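Glycosyltransferase (duf1792) (Streptococcus sanguinis, PDB 5V4A) is the C-terminal GT-D-fold domain of a larger glycosyltransferase, binds uridine-5'-diphosphate and probably transfers sugar from a UDP-linked donor. Local coordinates at residues 244-247 and 248-251. Numbering follows the deposited sequence.
Sequences KHTA and EHNF. With UDP (uridine-5'-diphosphate), chain C.
Thr246 and His249 meet across a type II beta turn that directly follows the pocket residue His245, a worked example of how a tight turn in a GT-D-fold glycosyltransferase can set a side chain, here Asn250, at the edge of a nucleotide-binding ring. The turn is closed by His249 N, which donates to Thr246 O at 3.0 Å. Beside this bond a water bridges the two segments, accepting from Thr246 N at 3.0 Å and lying 2.8 Å from His249 O, to which it can donate. The side chains of Thr246 and His249 run side by side in the same direction, and Thr246 CG2 comes within 3.4 Å of His249 CD2. That methyl lies anti to its own backbone N (OG1 at chi1 -53°), which brings it alongside the imidazole. One residue earlier, the His245 ring receives UDP on one face: the ribose O2' sits over the ring centre, 3.5 Å above the plane. At the edge of the same ring, Asn250 OD1 approaches CE1 to 3.5 Å, the amide and imidazole planes being only 16° apart. The amide oxygen also accepts a weak hydrogen bond from Glu248 N at 3.1 Å.

Further out, His245 is held at both ring nitrogens, ND1 by Asp252 and NE2 by His223, another UDP-binding residue whose ring lies nearly parallel. His249 NE2 is anchored on Lys238 O and Thr246 OG1 on Leu241 N. Glu248 forms a salt bridge with Arg116, which itself binds UDP, and its bent chain (chi2 84°) folds the carboxylate back over Ala247, with OE2 3.9 Å from CB.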
ATOM      1  N   LYS A 244      -7.280  17.000  20.648  1.00 15.50           N
ATOM      2  CA  LYS A 244      -8.293  16.050  20.209  1.00 18.97           C
ATOM      3  C   LYS A 244      -8.116  14.811  21.063  1.00 15.72           C
ATOM      4  O   LYS A 244      -7.220  14.748  21.913  1.00 16.33           O
ATOM      5  CB  LYS A 244      -8.169  15.725  18.718  1.00 21.22           C
ATOM      6  CG  LYS A 244      -6.829  15.165  18.338  1.00 18.99           C
ATOM      7  CD  LYS A 244      -6.838  14.706  16.892  1.00 26.85           C
ATOM      8  CE  LYS A 244      -5.448  14.786  16.301  1.00 29.59           C
ATOM      9  NZ  LYS A 244      -5.416  14.448  14.841  1.00 28.27           N
ATOM     10  N   HIS A 245      -8.988  13.828  20.819  1.00 15.04           N
ATOM     11  CA  HIS A 245      -8.941  12.542  21.490  1.00 15.14           C
ATOM     12  C   HIS A 245      -7.634  11.821  21.198  1.00 17.92           C
ATOM     13  O   HIS A 245      -7.131  11.844  20.070  1.00 17.23           O
ATOM     14  CB  HIS A 245     -10.121  11.687  20.996  1.00 14.86           C
ATOM     15  CG  HIS A 245     -10.132  10.290  21.527  1.00 18.48           C
ATOM     16  ND1 HIS A 245     -10.535   9.988  22.809  1.00 18.86           N
ATOM     17  CD2 HIS A 245      -9.790   9.113  20.951  1.00 17.94           C
ATOM     18  CE1 HIS A 245     -10.431   8.687  23.003  1.00 17.58           C
ATOM     19  NE2 HIS A 245      -9.980   8.132  21.894  1.00 17.36           N
ATOM     20  N   THR A 246      -7.116  11.127  22.212  1.00 15.46           N
ATOM     21  CA  THR A 246      -5.961  10.253  22.077  1.00 15.52           C
ATOM     22  C   THR A 246      -6.334   8.849  22.531  1.00 17.35           C
ATOM     23  O   THR A 246      -6.874   8.670  23.623  1.00 18.37           O
ATOM     24  CB  THR A 246      -4.755  10.750  22.880  1.00 17.00           C
ATOM     25  OG1 THR A 246      -4.476  12.111  22.532  1.00 15.94           O
ATOM     26  CG2 THR A 246      -3.527   9.896  22.602  1.00 17.80           C
ATOM     27  N   ALA A 247      -6.010   7.858  21.699  1.00 15.97           N
ATOM     28  CA  ALA A 247      -6.238   6.461  22.052  1.00 15.55           C
ATOM     29  C   ALA A 247      -5.606   6.124  23.400  1.00 23.23           C
ATOM     30  O   ALA A 247      -4.468   6.511  23.687  1.00 24.54           O
ATOM     31  CB  ALA A 247      -5.640   5.561  20.973  1.00 15.31           C
ATOM     32  N   GLU A 248      -6.345   5.358  24.204  1.00 16.42           N
ATOM     33  CA  GLU A 248      -5.938   4.914  25.537  1.00 26.52           C
ATOM     34  C   GLU A 248      -5.757   6.084  26.502  1.00 27.06           C
ATOM     35  O   GLU A 248      -5.075   5.955  27.524  1.00 29.88           O
ATOM     36  CB  GLU A 248      -4.674   4.042  25.486  1.00 30.69           C
ATOM     37  CG  GLU A 248      -4.936   2.591  25.011  1.00 28.92           C
ATOM     38  CD  GLU A 248      -4.975   2.449  23.486  1.00 29.36           C
ATOM     39  OE1 GLU A 248      -3.894   2.550  22.869  1.00 31.74           O
ATOM     40  OE2 GLU A 248      -6.069   2.214  22.907  1.00 20.90           O
ATOM     41  N   HIS A 249      -6.326   7.240  26.156  1.00 25.51           N
ATOM     42  CA  HIS A 249      -6.596   8.321  27.096  1.00 24.89           C
ATOM     43  C   HIS A 249      -8.102   8.578  27.017  1.00 22.01           C
ATOM     44  O   HIS A 249      -8.553   9.674  26.672  1.00 22.17           O
ATOM     45  CB  HIS A 249      -5.761   9.556  26.752  1.00 20.07           C
ATOM     46  CG  HIS A 249      -4.283   9.316  26.811  1.00 19.13           C
ATOM     47  ND1 HIS A 249      -3.529   9.550  27.943  1.00 22.71           N
ATOM     48  CD2 HIS A 249      -3.422   8.845  25.877  1.00 21.81           C
ATOM     49  CE1 HIS A 249      -2.265   9.250  27.694  1.00 21.27           C
ATOM     50  NE2 HIS A 249      -2.173   8.818  26.450  1.00 25.44           N
ATOM     51  N   ASN A 250      -8.887   7.544  27.317  1.00 18.45           N
ATOM     52  CA  ASN A 250     -10.253   7.470  26.811  1.00 18.88           C
ATOM     53  C   ASN A 250     -11.249   8.281  27.621  1.00 17.14           C
ATOM     54  O   ASN A 250     -12.408   8.392  27.208  1.00 16.96           O
ATOM     55  CB  ASN A 250     -10.692   6.006  26.713  1.00 24.10           C
ATOM     56  CG  ASN A 250      -9.953   5.251  25.612  1.00 20.70           C
ATOM     57  OD1 ASN A 250      -9.369   5.860  24.709  1.00 20.29           O
ATOM     58  ND2 ASN A 250      -9.979   3.925  25.680  1.00 18.36           N
ATOM     59  N   PHE A 251     -10.841   8.853  28.755  1.00 17.64           N
ATOM     60  CA  PHE A 251     -11.769   9.719  29.474  1.00 17.87           C
ATOM     61  C   PHE A 251     -11.912  11.068  28.781  1.00 17.59           C
ATOM     62  O   PHE A 251     -12.900  11.768  29.012  1.00 17.63           O
ATOM     63  CB  PHE A 251     -11.296   9.907  30.920  1.00 18.57           C
ATOM     64  CG  PHE A 251     -12.347  10.478  31.849  1.00 18.93           C
ATOM     65  CD1 PHE A 251     -13.438   9.725  32.248  1.00 20.22           C
ATOM     66  CD2 PHE A 251     -12.248  11.780  32.295  1.00 19.17           C
ATOM     67  CE1 PHE A 251     -14.402  10.263  33.112  1.00 19.41           C
ATOM     68  CE2 PHE A 251     -13.197  12.326  33.158  1.00 29.64           C
ATOM     69  CZ  PHE A 251     -14.284  11.564  33.558  1.00 19.65           C
TER
HETATM   70  N1  UDP C 301     -15.714   6.855  20.208  1.00 11.34           N
HETATM   71  C2  UDP C 301     -16.698   7.794  20.010  1.00 10.60           C
HETATM   72  N3  UDP C 301     -17.861   7.575  20.701  1.00 14.87           N
HETATM   73  C4  UDP C 301     -18.132   6.528  21.561  1.00 14.81           C
HETATM   74  C5  UDP C 301     -17.068   5.588  21.706  1.00  9.50           C
HETATM   75  C6  UDP C 301     -15.916   5.770  21.028  1.00  9.59           C
HETATM   76  O2  UDP C 301     -16.557   8.759  19.274  1.00 18.30           O
HETATM   77  O4  UDP C 301     -19.246   6.457  22.111  1.00 17.16           O
HETATM   78  C1' UDP C 301     -14.460   7.005  19.423  1.00 15.16           C
HETATM   79  C2' UDP C 301     -13.211   7.468  20.162  1.00 20.59           C
HETATM   80  O2' UDP C 301     -13.242   8.875  20.400  1.00 16.95           O
HETATM   81  C3' UDP C 301     -12.123   7.031  19.158  1.00 18.77           C
HETATM   82  C4' UDP C 301     -12.733   5.786  18.483  1.00 18.02           C
HETATM   83  O4' UDP C 301     -14.113   5.742  18.907  1.00 13.61           O
HETATM   84  O3' UDP C 301     -11.894   7.998  18.139  1.00 17.53           O
HETATM   85  C5' UDP C 301     -12.047   4.474  18.783  1.00 12.73           C
HETATM   86  O5' UDP C 301     -12.767   3.335  18.262  1.00 10.41           O
HETATM   87  PA  UDP C 301     -12.299   1.860  18.588  1.00 14.88           P
HETATM   88  O1A UDP C 301     -12.480   1.546  20.071  1.00 21.32           O
HETATM   89  O2A UDP C 301     -12.982   0.972  17.616  1.00 18.96           O
HETATM   90  O3A UDP C 301     -10.688   1.880  18.314  1.00 16.29           O
HETATM   91  PB  UDP C 301      -9.586   0.749  18.132  1.00 14.72           P
HETATM   92  O1B UDP C 301     -10.407  -0.545  18.206  1.00 17.49           O
HETATM   93  O2B UDP C 301      -8.711   0.910  19.397  1.00 14.63           O
HETATM   94  O3B UDP C 301      -8.845   0.899  16.838  1.00 17.22           O
HETATM   95  O   HOH W   1      -8.310  11.756  24.837  1.00 11.04           O